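Local coordinates for protein heavy metal cation tricomponent efflux pump ZneA(CzcA-like) (Cupriavidus metallidurans, PDB 4K0J) that exchanges zinc ions for protons as the inner-membrane component of a three-part heavy-metal efflux pump of the RND superfamily, at residues Leu149-Phe157 with Ala174-Gln182; Ile361-Leu370 with Phe394-Met405. One frame throughout, in Å; residues are numbered along the deposited sequence.

Contact 1 of 2, residues Leu149-Phe157 with Ala174-Gln182; sequences LRELSELQF and ANFGGLTTQ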
ATOM      1  N   LEU C 149      38.329 -10.710 -23.675  1.00 48.43           N
ATOM      2  CA  LEU C 149      37.005 -10.956 -23.111  1.00 34.67           C
ATOM      3  C   LEU C 149      36.938 -10.941 -21.578  1.00 37.17           C
ATOM      4  O   LEU C 149      35.900 -10.611 -21.006  1.00 44.59           O
ATOM      5  CB  LEU C 149      36.437 -12.269 -23.653  1.00 29.19           C
ATOM      6  CG  LEU C 149      34.930 -12.450 -23.476  1.00 36.31           C
ATOM      7  CD1 LEU C 149      34.187 -11.339 -24.193  1.00 41.74           C
ATOM      8  CD2 LEU C 149      34.480 -13.807 -23.967  1.00 23.25           C
ATOM      9  N   ARG C 150      38.033 -11.292 -20.912  1.00 35.33           N
ATOM     10  CA  ARG C 150      38.061 -11.234 -19.456  1.00 40.21           C
ATOM     11  C   ARG C 150      38.077  -9.773 -19.002  1.00 49.56           C
ATOM     12  O   ARG C 150      37.326  -9.382 -18.101  1.00 62.38           O
ATOM     13  CB  ARG C 150      39.254 -12.017 -18.887  1.00 43.89           C
ATOM     14  CG  ARG C 150      39.337 -12.032 -17.352  1.00 59.47           C
ATOM     15  CD  ARG C 150      40.301 -10.962 -16.806  1.00 67.39           C
ATOM     16  NE  ARG C 150      40.333 -10.913 -15.343  1.00 64.24           N
ATOM     17  CZ  ARG C 150      41.191 -10.177 -14.637  1.00 67.78           C
ATOM     18  NH1 ARG C 150      42.093  -9.431 -15.263  1.00 76.29           N
ATOM     19  NH2 ARG C 150      41.155 -10.187 -13.307  1.00 56.72           N
ATOM     20  N   GLU C 151      38.924  -8.966 -19.638  1.00 45.57           N
ATOM     21  CA  GLU C 151      38.996  -7.537 -19.339  1.00 43.72           C
ATOM     22  C   GLU C 151      37.665  -6.847 -19.605  1.00 40.83           C
ATOM     23  O   GLU C 151      37.204  -6.033 -18.805  1.00 41.59           O
ATOM     24  CB  GLU C 151      40.113  -6.861 -20.133  1.00 37.47           C
ATOM     25  CG  GLU C 151      41.505  -7.268 -19.688  1.00 54.33           C
ATOM     26  CD  GLU C 151      42.577  -6.288 -20.134  1.00 72.24           C
ATOM     27  OE1 GLU C 151      43.274  -5.728 -19.260  1.00 73.89           O
ATOM     28  OE2 GLU C 151      42.730  -6.082 -21.355  1.00 81.72           O
ATOM     29  N   LEU C 152      37.041  -7.193 -20.725  1.00 37.30           N
ATOM     30  CA  LEU C 152      35.717  -6.680 -21.046  1.00 39.45           C
ATOM     31  C   LEU C 152      34.677  -7.159 -20.044  1.00 41.51           C
ATOM     32  O   LEU C 152      33.696  -6.467 -19.776  1.00 50.68           O
ATOM     33  CB  LEU C 152      35.312  -7.085 -22.459  1.00 25.16           C
ATOM     34  CG  LEU C 152      36.223  -6.510 -23.537  1.00 40.51           C
ATOM     35  CD1 LEU C 152      35.608  -6.708 -24.913  1.00 46.10           C
ATOM     36  CD2 LEU C 152      36.500  -5.039 -23.259  1.00 28.15           C
ATOM     37  N   SER C 153      34.897  -8.345 -19.485  1.00 42.36           N
ATOM     38  CA  SER C 153      33.975  -8.881 -18.496  1.00 34.52           C
ATOM     39  C   SER C 153      34.053  -8.084 -17.209  1.00 33.33           C
ATOM     40  O   SER C 153      33.022  -7.728 -16.641  1.00 35.64           O
ATOM     41  CB  SER C 153      34.253 -10.355 -18.220  1.00 29.40           C
ATOM     42  OG  SER C 153      34.051 -11.131 -19.385  1.00 24.17           O
ATOM     43  N   GLU C 154      35.268  -7.795 -16.752  1.00 25.31           N
ATOM     44  CA  GLU C 154      35.430  -7.014 -15.527  1.00 25.90           C
ATOM     45  C   GLU C 154      34.952  -5.581 -15.734  1.00 40.55           C
ATOM     46  O   GLU C 154      34.387  -4.972 -14.825  1.00 38.51           O
ATOM     47  CB  GLU C 154      36.880  -7.024 -15.049  1.00 30.58           C
ATOM     48  CG  GLU C 154      37.429  -8.412 -14.774  1.00 54.72           C
ATOM     49  CD  GLU C 154      36.652  -9.147 -13.697  1.00 50.75           C
ATOM     50  OE1 GLU C 154      36.729  -8.716 -12.524  1.00 33.81           O
ATOM     51  OE2 GLU C 154      35.973 -10.151 -14.023  1.00 48.30           O
ATOM     52  N   LEU C 155      35.179  -5.046 -16.931  1.00 40.20           N
ATOM     53  CA  LEU C 155      34.697  -3.711 -17.261  1.00 37.47           C
ATOM     54  C   LEU C 155      33.188  -3.693 -17.159  1.00 33.50           C
ATOM     55  O   LEU C 155      32.600  -2.777 -16.592  1.00 32.87           O
ATOM     56  CB  LEU C 155      35.120  -3.305 -18.669  1.00 26.42           C
ATOM     57  CG  LEU C 155      36.584  -2.912 -18.830  1.00 43.18           C
ATOM     58  CD1 LEU C 155      36.902  -2.663 -20.291  1.00 55.68           C
ATOM     59  CD2 LEU C 155      36.896  -1.688 -17.993  1.00 28.20           C
ATOM     60  N   GLN C 156      32.565  -4.723 -17.710  1.00 24.81           N
ATOM     61  CA  GLN C 156      31.125  -4.852 -17.642  1.00 32.12           C
ATOM     62  C   GLN C 156      30.695  -4.851 -16.190  1.00 31.90           C
ATOM     63  O   GLN C 156      29.921  -3.995 -15.761  1.00 34.67           O
ATOM     64  CB  GLN C 156      30.692  -6.156 -18.312  1.00 33.90           C
ATOM     65  CG  GLN C 156      29.221  -6.505 -18.153  1.00 34.84           C
ATOM     66  CD  GLN C 156      28.341  -5.844 -19.194  1.00 40.91           C
ATOM     67  OE1 GLN C 156      28.435  -4.639 -19.434  1.00 52.33           O
ATOM     68  NE2 GLN C 156      27.476  -6.634 -19.823  1.00 37.20           N
ATOM     69  N   PHE C 157      31.243  -5.792 -15.432  1.00 24.49           N
ATOM     70  CA  PHE C 157      30.786  -6.062 -14.075  1.00 24.82           C
ATOM     71  C   PHE C 157      30.958  -4.900 -13.118  1.00 30.02           C
ATOM     72  O   PHE C 157      30.090  -4.652 -12.280  1.00 29.44           O
ATOM     73  CB  PHE C 157      31.511  -7.277 -13.501  1.00 25.71           C
ATOM     74  CG  PHE C 157      31.248  -8.549 -14.245  1.00 24.24           C
ATOM     75  CD1 PHE C 157      30.055  -8.742 -14.914  1.00 28.58           C
ATOM     76  CD2 PHE C 157      32.195  -9.549 -14.276  1.00 24.36           C
ATOM     77  CE1 PHE C 157      29.816  -9.916 -15.603  1.00 25.27           C
ATOM     78  CE2 PHE C 157      31.961 -10.720 -14.960  1.00 26.20           C
ATOM     79  CZ  PHE C 157      30.767 -10.905 -15.621  1.00 25.10           C
ATOM     80  N   ALA C 174      20.863  -6.931 -17.177  1.00 42.40           N
ATOM     81  CA  ALA C 174      21.128  -8.359 -17.344  1.00 47.19           C
ATOM     82  C   ALA C 174      22.368  -8.634 -18.198  1.00 49.16           C
ATOM     83  O   ALA C 174      22.404  -8.300 -19.379  1.00 50.03           O
ATOM     84  CB  ALA C 174      19.915  -9.041 -17.945  1.00 23.20           C
ATOM     85  N   ASN C 175      23.381  -9.255 -17.602  1.00 22.44           N
ATOM     86  CA  ASN C 175      24.582  -9.604 -18.350  1.00 30.27           C
ATOM     87  C   ASN C 175      24.444 -10.940 -19.066  1.00 30.63           C
ATOM     88  O   ASN C 175      23.756 -11.835 -18.585  1.00 30.01           O
ATOM     89  CB  ASN C 175      25.802  -9.649 -17.427  1.00 36.82           C
ATOM     90  CG  ASN C 175      27.032 -10.218 -18.119  1.00 37.10           C
ATOM     91  OD1 ASN C 175      27.381  -9.796 -19.219  1.00 37.12           O
ATOM     92  ND2 ASN C 175      27.674 -11.196 -17.490  1.00 22.08           N
ATOM     93  N   PHE C 176      25.102 -11.068 -20.215  1.00 36.49           N
ATOM     94  CA  PHE C 176      25.192 -12.347 -20.915  1.00 30.59           C
ATOM     95  C   PHE C 176      26.512 -12.412 -21.669  1.00 34.39           C
ATOM     96  O   PHE C 176      26.787 -11.588 -22.534  1.00 41.30           O
ATOM     97  CB  PHE C 176      24.012 -12.516 -21.874  1.00 21.27           C
ATOM     98  CG  PHE C 176      23.820 -13.926 -22.383  1.00 21.10           C
ATOM     99  CD1 PHE C 176      22.567 -14.512 -22.352  1.00 32.99           C
ATOM    100  CD2 PHE C 176      24.868 -14.645 -22.930  1.00 20.94           C
ATOM    101  CE1 PHE C 176      22.370 -15.797 -22.825  1.00 32.65           C
ATOM    102  CE2 PHE C 176      24.680 -15.926 -23.405  1.00 47.68           C
ATOM    103  CZ  PHE C 176      23.428 -16.503 -23.354  1.00 42.77           C
ATOM    104  N   GLY C 177      27.323 -13.410 -21.342  1.00 32.59           N
ATOM    105  CA  GLY C 177      28.583 -13.616 -22.030  1.00 32.35           C
ATOM    106  C   GLY C 177      29.767 -13.198 -21.190  1.00 27.33           C
ATOM    107  O   GLY C 177      29.633 -12.901 -20.006  1.00 30.78           O
ATOM    108  N   GLY C 178      30.941 -13.179 -21.801  1.00 29.71           N
ATOM    109  CA  GLY C 178      32.134 -12.808 -21.072  1.00 41.88           C
ATOM    110  C   GLY C 178      32.548 -13.868 -20.068  1.00 35.41           C
ATOM    111  O   GLY C 178      32.128 -15.015 -20.165  1.00 29.99           O
ATOM    112  N   LEU C 179      33.375 -13.489 -19.099  1.00 31.82           N
ATOM    113  CA  LEU C 179      33.949 -14.459 -18.178  1.00 30.89           C
ATOM    114  C   LEU C 179      34.089 -13.906 -16.773  1.00 48.21           C
ATOM    115  O   LEU C 179      34.883 -12.996 -16.538  1.00 68.71           O
ATOM    116  CB  LEU C 179      35.334 -14.881 -18.663  1.00 32.95           C
ATOM    117  CG  LEU C 179      35.490 -15.382 -20.096  1.00 34.88           C
ATOM    118  CD1 LEU C 179      36.921 -15.181 -20.551  1.00 35.20           C
ATOM    119  CD2 LEU C 179      35.085 -16.846 -20.202  1.00 28.22           C
ATOM    120  N   THR C 180      33.330 -14.462 -15.833  1.00 41.80           N
ATOM    121  CA  THR C 180      33.536 -14.130 -14.430  1.00 37.83           C
ATOM    122  C   THR C 180      34.848 -14.771 -13.983  1.00 42.53           C
ATOM    123  O   THR C 180      35.171 -15.885 -14.389  1.00 42.16           O
ATOM    124  CB  THR C 180      32.377 -14.612 -13.548  1.00 32.64           C
ATOM    125  OG1 THR C 180      32.287 -16.034 -13.622  1.00 45.09           O
ATOM    126  CG2 THR C 180      31.064 -14.026 -14.024  1.00 37.12           C
ATOM    127  N   THR C 181      35.609 -14.055 -13.166  1.00 48.75           N
ATOM    128  CA  THR C 181      36.952 -14.487 -12.797  1.00 55.04           C
ATOM    129  C   THR C 181      36.989 -15.021 -11.373  1.00 53.24           C
ATOM    130  O   THR C 181      36.512 -14.371 -10.442  1.00 51.08           O
ATOM    131  CB  THR C 181      37.969 -13.325 -12.930  1.00 68.37           C
ATOM    132  OG1 THR C 181      37.994 -12.852 -14.283  1.00 72.81           O
ATOM    133  CG2 THR C 181      39.368 -13.774 -12.528  1.00 62.91           C
ATOM    134  N   GLN C 182      37.559 -16.208 -11.199  1.00 53.75           N
ATOM    135  CA  GLN C 182      37.680 -16.785  -9.865  1.00 46.91           C
ATOM    136  C   GLN C 182      39.086 -17.290  -9.592  1.00 48.30           C
ATOM    137  O   GLN C 182      39.885 -17.460 -10.513  1.00 49.97           O
ATOM    138  CB  GLN C 182      36.646 -17.894  -9.646  1.00 34.22           C
ATOM    139  CG  GLN C 182      36.648 -18.993 -10.685  1.00 38.30           C
ATOM    140  CD  GLN C 182      35.450 -19.906 -10.541  1.00 48.85           C
ATOM    141  OE1 GLN C 182      35.460 -21.049 -11.010  1.00 58.39           O
ATOM    142  NE2 GLN C 182      34.404 -19.405  -9.888  1.00 36.71           N
TER

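Contact 2 of 2, residues Ile361-Leu370 with Phe394-Met405; sequences IVAVTIPLSL and FGIIVDGAIVVM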
ATOM      1  N   ILE C 361     -11.503  29.080 -40.431  1.00 87.97           N
ATOM      2  CA  ILE C 361     -12.226  29.249 -39.174  1.00 92.07           C
ATOM      3  C   ILE C 361     -12.966  27.980 -38.748  1.00 85.22           C
ATOM      4  O   ILE C 361     -13.283  27.807 -37.572  1.00 82.47           O
ATOM      5  CB  ILE C 361     -13.206  30.456 -39.203  1.00110.07           C
ATOM      6  CG1 ILE C 361     -14.415  30.165 -40.092  1.00107.33           C
ATOM      7  CG2 ILE C 361     -12.489  31.733 -39.638  1.00109.24           C
ATOM      8  CD1 ILE C 361     -15.335  31.347 -40.259  1.00104.69           C
ATOM      9  N   VAL C 362     -13.240  27.092 -39.698  1.00 83.69           N
ATOM     10  CA  VAL C 362     -13.862  25.821 -39.353  1.00 87.77           C
ATOM     11  C   VAL C 362     -12.800  24.734 -39.197  1.00 77.40           C
ATOM     12  O   VAL C 362     -13.056  23.680 -38.614  1.00 74.05           O
ATOM     13  CB  VAL C 362     -14.919  25.391 -40.392  1.00103.86           C
ATOM     14  CG1 VAL C 362     -14.248  24.825 -41.631  1.00111.70           C
ATOM     15  CG2 VAL C 362     -15.874  24.370 -39.789  1.00104.51           C
ATOM     16  N   ALA C 363     -11.604  24.999 -39.713  1.00 72.85           N
ATOM     17  CA  ALA C 363     -10.492  24.067 -39.565  1.00 69.60           C
ATOM     18  C   ALA C 363      -9.893  24.168 -38.170  1.00 71.12           C
ATOM     19  O   ALA C 363      -9.497  23.164 -37.578  1.00 72.69           O
ATOM     20  CB  ALA C 363      -9.425  24.326 -40.616  1.00 66.68           C
ATOM     21  N   VAL C 364      -9.842  25.387 -37.638  1.00 71.08           N
ATOM     22  CA  VAL C 364      -9.235  25.627 -36.333  1.00 71.80           C
ATOM     23  C   VAL C 364     -10.022  25.017 -35.180  1.00 71.64           C
ATOM     24  O   VAL C 364      -9.796  25.364 -34.025  1.00 75.90           O
ATOM     25  CB  VAL C 364      -9.044  27.123 -36.052  1.00 77.19           C
ATOM     26  CG1 VAL C 364      -8.032  27.718 -37.019  1.00 83.49           C
ATOM     27  CG2 VAL C 364     -10.378  27.847 -36.140  1.00 81.04           C
ATOM     28  N   THR C 365     -10.948  24.120 -35.494  1.00 53.93           N
ATOM     29  CA  THR C 365     -11.609  23.327 -34.472  1.00 64.33           C
ATOM     30  C   THR C 365     -10.701  22.154 -34.103  1.00 76.45           C
ATOM     31  O   THR C 365     -10.599  21.771 -32.935  1.00 78.58           O
ATOM     32  CB  THR C 365     -12.967  22.801 -34.963  1.00 60.94           C
ATOM     33  OG1 THR C 365     -13.832  23.907 -35.251  1.00 58.94           O
ATOM     34  CG2 THR C 365     -13.614  21.922 -33.907  1.00 61.72           C
ATOM     35  N   ILE C 366     -10.035  21.600 -35.113  1.00 78.88           N
ATOM     36  CA  ILE C 366      -9.114  20.480 -34.928  1.00 71.82           C
ATOM     37  C   ILE C 366      -7.989  20.763 -33.923  1.00 71.61           C
ATOM     38  O   ILE C 366      -7.804  19.993 -32.985  1.00 66.88           O
ATOM     39  CB  ILE C 366      -8.526  19.989 -36.278  1.00 74.75           C
ATOM     40  CG1 ILE C 366      -9.644  19.505 -37.202  1.00 66.02           C
ATOM     41  CG2 ILE C 366      -7.499  18.889 -36.049  1.00 78.77           C
ATOM     42  CD1 ILE C 366      -9.199  19.239 -38.619  1.00 59.04           C
ATOM     43  N   PRO C 367      -7.235  21.868 -34.103  1.00 78.37           N
ATOM     44  CA  PRO C 367      -6.191  22.111 -33.102  1.00 74.88           C
ATOM     45  C   PRO C 367      -6.773  22.540 -31.758  1.00 68.20           C
ATOM     46  O   PRO C 367      -6.186  22.255 -30.713  1.00 66.35           O
ATOM     47  CB  PRO C 367      -5.383  23.258 -33.714  1.00 78.71           C
ATOM     48  CG  PRO C 367      -6.351  23.974 -34.576  1.00 83.60           C
ATOM     49  CD  PRO C 367      -7.233  22.907 -35.151  1.00 82.13           C
ATOM     50  N   LEU C 368      -7.915  23.217 -31.792  1.00 61.05           N
ATOM     51  CA  LEU C 368      -8.571  23.660 -30.569  1.00 67.67           C
ATOM     52  C   LEU C 368      -9.006  22.473 -29.724  1.00 65.87           C
ATOM     53  O   LEU C 368      -8.695  22.402 -28.537  1.00 75.90           O
ATOM     54  CB  LEU C 368      -9.775  24.548 -30.890  1.00 87.81           C
ATOM     55  CG  LEU C 368      -9.585  26.060 -30.735  1.00103.86           C
ATOM     56  CD1 LEU C 368      -8.311  26.530 -31.420  1.00110.09           C
ATOM     57  CD2 LEU C 368     -10.789  26.801 -31.286  1.00108.60           C
ATOM     58  N   SER C 369      -9.720  21.539 -30.343  1.00 52.23           N
ATOM     59  CA  SER C 369     -10.195  20.351 -29.643  1.00 53.97           C
ATOM     60  C   SER C 369      -9.039  19.505 -29.116  1.00 57.97           C
ATOM     61  O   SER C 369      -9.091  18.993 -27.999  1.00 58.41           O
ATOM     62  CB  SER C 369     -11.085  19.513 -30.560  1.00 60.24           C
ATOM     63  OG  SER C 369     -12.215  20.256 -30.978  1.00 73.91           O
ATOM     64  N   LEU C 370      -8.000  19.366 -29.929  1.00 60.75           N
ATOM     65  CA  LEU C 370      -6.819  18.605 -29.540  1.00 65.95           C
ATOM     66  C   LEU C 370      -6.191  19.169 -28.266  1.00 67.18           C
ATOM     67  O   LEU C 370      -5.896  18.426 -27.329  1.00 64.67           O
ATOM     68  CB  LEU C 370      -5.799  18.580 -30.681  1.00 67.94           C
ATOM     69  CG  LEU C 370      -5.876  17.398 -31.653  1.00 62.05           C
ATOM     70  CD1 LEU C 370      -7.319  17.026 -31.985  1.00 45.76           C
ATOM     71  CD2 LEU C 370      -5.089  17.697 -32.927  1.00 58.28           C
ATOM     72  N   PHE C 394      -9.869  13.159 -37.387  1.00 85.82           N
ATOM     73  CA  PHE C 394      -9.835  14.606 -37.636  1.00 81.98           C
ATOM     74  C   PHE C 394     -11.060  15.094 -38.403  1.00 89.91           C
ATOM     75  O   PHE C 394     -11.803  15.948 -37.923  1.00 91.08           O
ATOM     76  CB  PHE C 394      -8.554  15.027 -38.363  1.00 73.23           C
ATOM     77  CG  PHE C 394      -7.377  15.213 -37.458  1.00 71.04           C
ATOM     78  CD1 PHE C 394      -6.106  15.376 -37.978  1.00 71.57           C
ATOM     79  CD2 PHE C 394      -7.542  15.228 -36.084  1.00 69.23           C
ATOM     80  CE1 PHE C 394      -5.020  15.551 -37.145  1.00 66.43           C
ATOM     81  CE2 PHE C 394      -6.459  15.402 -35.246  1.00 62.47           C
ATOM     82  CZ  PHE C 394      -5.198  15.566 -35.778  1.00 60.28           C
ATOM     83  N   GLY C 395     -11.269  14.547 -39.595  1.00 98.04           N
ATOM     84  CA  GLY C 395     -12.427  14.881 -40.398  1.00102.03           C
ATOM     85  C   GLY C 395     -13.732  14.379 -39.808  1.00100.69           C
ATOM     86  O   GLY C 395     -14.791  14.555 -40.405  1.00106.30           O
ATOM     87  N   ILE C 396     -13.659  13.746 -38.641  1.00 81.72           N
ATOM     88  CA  ILE C 396     -14.855  13.302 -37.936  1.00 72.89           C
ATOM     89  C   ILE C 396     -15.114  14.227 -36.753  1.00 73.21           C
ATOM     90  O   ILE C 396     -16.167  14.167 -36.113  1.00 65.37           O
ATOM     91  CB  ILE C 396     -14.717  11.848 -37.442  1.00 69.97           C
ATOM     92  CG1 ILE C 396     -16.073  11.145 -37.425  1.00 56.68           C
ATOM     93  CG2 ILE C 396     -14.064  11.803 -36.066  1.00 79.45           C
ATOM     94  CD1 ILE C 396     -15.999   9.697 -36.997  1.00 56.13           C
ATOM     95  N   ILE C 397     -14.141  15.089 -36.476  1.00 90.37           N
ATOM     96  CA  ILE C 397     -14.246  16.067 -35.399  1.00 99.10           C
ATOM     97  C   ILE C 397     -14.985  17.313 -35.871  1.00 98.78           C
ATOM     98  O   ILE C 397     -15.792  17.889 -35.139  1.00105.33           O
ATOM     99  CB  ILE C 397     -12.850  16.500 -34.897  1.00 99.21           C
ATOM    100  CG1 ILE C 397     -11.954  15.283 -34.663  1.00 89.67           C
ATOM    101  CG2 ILE C 397     -12.964  17.338 -33.629  1.00103.71           C
ATOM    102  CD1 ILE C 397     -10.567  15.643 -34.180  1.00 81.70           C
ATOM    103  N   VAL C 398     -14.705  17.721 -37.103  1.00 85.85           N
ATOM    104  CA  VAL C 398     -15.231  18.965 -37.646  1.00 77.87           C
ATOM    105  C   VAL C 398     -16.659  18.836 -38.159  1.00 88.88           C
ATOM    106  O   VAL C 398     -17.310  19.839 -38.445  1.00 92.89           O
ATOM    107  CB  VAL C 398     -14.347  19.479 -38.785  1.00 66.93           C
ATOM    108  CG1 VAL C 398     -12.946  19.726 -38.277  1.00 59.92           C
ATOM    109  CG2 VAL C 398     -14.334  18.484 -39.933  1.00 65.78           C
ATOM    110  N   ASP C 399     -17.146  17.605 -38.275  1.00 95.14           N
ATOM    111  CA  ASP C 399     -18.506  17.365 -38.746  1.00102.60           C
ATOM    112  C   ASP C 399     -19.541  18.006 -37.833  1.00 98.40           C
ATOM    113  O   ASP C 399     -20.673  18.260 -38.241  1.00 98.71           O
ATOM    114  CB  ASP C 399     -18.770  15.868 -38.886  1.00113.97           C
ATOM    115  CG  ASP C 399     -18.017  15.260 -40.046  1.00122.99           C
ATOM    116  OD1 ASP C 399     -17.145  15.956 -40.604  1.00125.13           O
ATOM    117  OD2 ASP C 399     -18.294  14.093 -40.397  1.00127.16           O
ATOM    118  N   GLY C 400     -19.148  18.270 -36.593  1.00 93.70           N
ATOM    119  CA  GLY C 400     -19.998  19.008 -35.687  1.00 95.26           C
ATOM    120  C   GLY C 400     -20.014  20.472 -36.067  1.00 93.43           C
ATOM    121  O   GLY C 400     -20.955  21.195 -35.750  1.00102.82           O
ATOM    122  N   ALA C 401     -18.971  20.906 -36.767  1.00 80.11           N
ATOM    123  CA  ALA C 401     -18.812  22.318 -37.098  1.00 74.52           C
ATOM    124  C   ALA C 401     -19.153  22.654 -38.545  1.00 75.72           C
ATOM    125  O   ALA C 401     -19.736  23.701 -38.815  1.00 78.57           O
ATOM    126  CB  ALA C 401     -17.396  22.780 -36.770  1.00 73.27           C
ATOM    127  N   ILE C 402     -18.790  21.778 -39.475  1.00 85.82           N
ATOM    128  CA  ILE C 402     -18.942  22.095 -40.895  1.00103.29           C
ATOM    129  C   ILE C 402     -20.397  22.109 -41.361  1.00112.94           C
ATOM    130  O   ILE C 402     -20.719  22.734 -42.370  1.00122.15           O
ATOM    131  CB  ILE C 402     -18.113  21.155 -41.798  1.00111.27           C
ATOM    132  CG1 ILE C 402     -18.715  19.752 -41.825  1.00119.70           C
ATOM    133  CG2 ILE C 402     -16.660  21.119 -41.347  1.00109.80           C
ATOM    134  CD1 ILE C 402     -17.933  18.781 -42.680  1.00125.51           C
ATOM    135  N   VAL C 403     -21.271  21.427 -40.630  1.00111.29           N
ATOM    136  CA  VAL C 403     -22.691  21.426 -40.964  1.00110.87           C
ATOM    137  C   VAL C 403     -23.303  22.796 -40.697  1.00105.81           C
ATOM    138  O   VAL C 403     -24.175  23.255 -41.435  1.00110.78           O
ATOM    139  CB  VAL C 403     -23.462  20.365 -40.166  1.00114.38           C
ATOM    140  CG1 VAL C 403     -23.160  18.976 -40.705  1.00114.21           C
ATOM    141  CG2 VAL C 403     -23.113  20.460 -38.693  1.00115.88           C
ATOM    142  N   VAL C 404     -22.829  23.439 -39.634  1.00 94.40           N
ATOM    143  CA  VAL C 404     -23.263  24.778 -39.270  1.00 83.73           C
ATOM    144  C   VAL C 404     -22.834  25.765 -40.347  1.00 86.44           C
ATOM    145  O   VAL C 404     -23.648  26.525 -40.876  1.00 95.47           O
ATOM    146  CB  VAL C 404     -22.645  25.204 -37.931  1.00 73.80           C
ATOM    147  CG1 VAL C 404     -23.189  26.552 -37.503  1.00 78.16           C
ATOM    148  CG2 VAL C 404     -22.908  24.145 -36.867  1.00 67.19           C
ATOM    149  N   MET C 405     -21.545  25.731 -40.669  1.00 85.80           N
ATOM    150  CA  MET C 405     -20.970  26.573 -41.711  1.00 90.57           C
ATOM    151  C   MET C 405     -21.673  26.378 -43.050  1.00 95.68           C
ATOM    152  O   MET C 405     -21.891  27.338 -43.790  1.00 99.09           O
ATOM    153  CB  MET C 405     -19.477  26.276 -41.857  1.00 93.98           C
ATOM    154  CG  MET C 405     -18.810  27.012 -42.998  1.00 96.03           C
ATOM    155  SD  MET C 405     -18.953  28.798 -42.835  1.00131.58           S
ATOM    156  CE  MET C 405     -18.018  29.076 -41.332  1.00 69.37           C
TER

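Contact 1 of 2, residues Leu149-Phe157 with Ala174-Gln182
Arg150 turns its CG away from the backbone N (chi1 -179°) and bends at chi2, which carries its NE to the hydroxyl of Thr181. The N-H of NE meets Thr181 OG1 at 3.2 Å and 164°, in the plane of the guanidinium, so the bond uses the edge of the group. Thr181 suits this place because its hydroxyl can take that hydrogen and still offer its own, weakly, to Glu154 OE2 at 3.4 Å. Glu154 also folds CG over one guanidinium face, while its OE1 is held more firmly by Trp158. Next to Glu154 along the helix, Ser153 OG accepts the Leu179 N-H, and its hydroxyl in turn bonds Leu149 O; the modelled lengths of both are doubtfully short. Helix 149-164 links strands 135-143 and 170-177, which lie parallel with strand 280-287 between them. This split beta-alpha-beta unit probably corresponds to a porter subdomain of RND pumps, and here the chain leaving strand 170-177 runs against the helix. Gly178, with positive phi and no side chain, brings its CA to 3.7 Å from Leu149 CG. At the other end Gln156 NE2 points almost straight at Asn175 OD1 (3.2 Å, 177°), reaching it from above the carbonyl plane, with the two amides nearly perpendicular. Their remaining amide atoms are satisfied by Tyr140 and Asp598 respectively. Asn175 ND2 lies at the edge of the Phe157 ring, and the methyl CG2 of Thr180 approaches Phe157 CZ obliquely at 3.5 Å.

Contact 2 of 2, residues Ile361-Leu370 with Phe394-Met405
One face of the Phe394 ring receives the methyl CG2 of Ile366, 3.8 Å from the ring centroid and 15° off its normal, a CH-pi contact. Leu370 reaches the same ring obliquely, its CD2 lying 3.5 Å from Phe394 CE2. Ile366 can serve two partners because it branches at CB: with CG1 beside the backbone N (chi1 -61°), that arm turns to Val398, Ile366 CG1 lying 3.5 Å from Val398 CG1, while CG2 stays over the ring. Further along, Val362 sets its CG2 against both Ala401 CB and Ile402 CG2, at 3.7 Å each, and the small alanine permits this close approach of the backbones. Ile361 and Met405 finish the row, the flexible thioether bending at chi2 and chi3 to bring CE to Ile361 CD1. No hydrogen bond crosses the interface, which packs two predicted transmembrane segments of the RND permease membrane domain, the first interrupted at Val364 between helices 356-363 and 365-379. Ser369 faces the partner segment, yet its hydroxyl is satisfied within its own helix by Thr365 O at 3.0 Å, from above the carbonyl plane. That oxygen also accepts the Ser369 N-H. Helix 323-353 covers one flank, with Leu349 against Val362 and Ile402. Helix 463-479 brings Ala475 to Ser369 and Ile397, and Asp399 meets Thr964 and Val967 of helix 958-970.

Contact 1 probably lies in the porter region and contact 2 in the predicted transmembrane region, on opposite sides of the centre of the chain. Their centres are 59 Å apart and their nearest atoms about 38 Å, so they do not touch; along the chain, contact 1 closes before contact 2 opens. Contact 1 mixes hydrogen bonds with apolar packing, whereas no hydrogen bond crosses contact 2. In relatives of this family, acidic residues of the membrane helices are thought to couple proton passage to movement of the porter domains, so any communication between these two regions would have to be long-range.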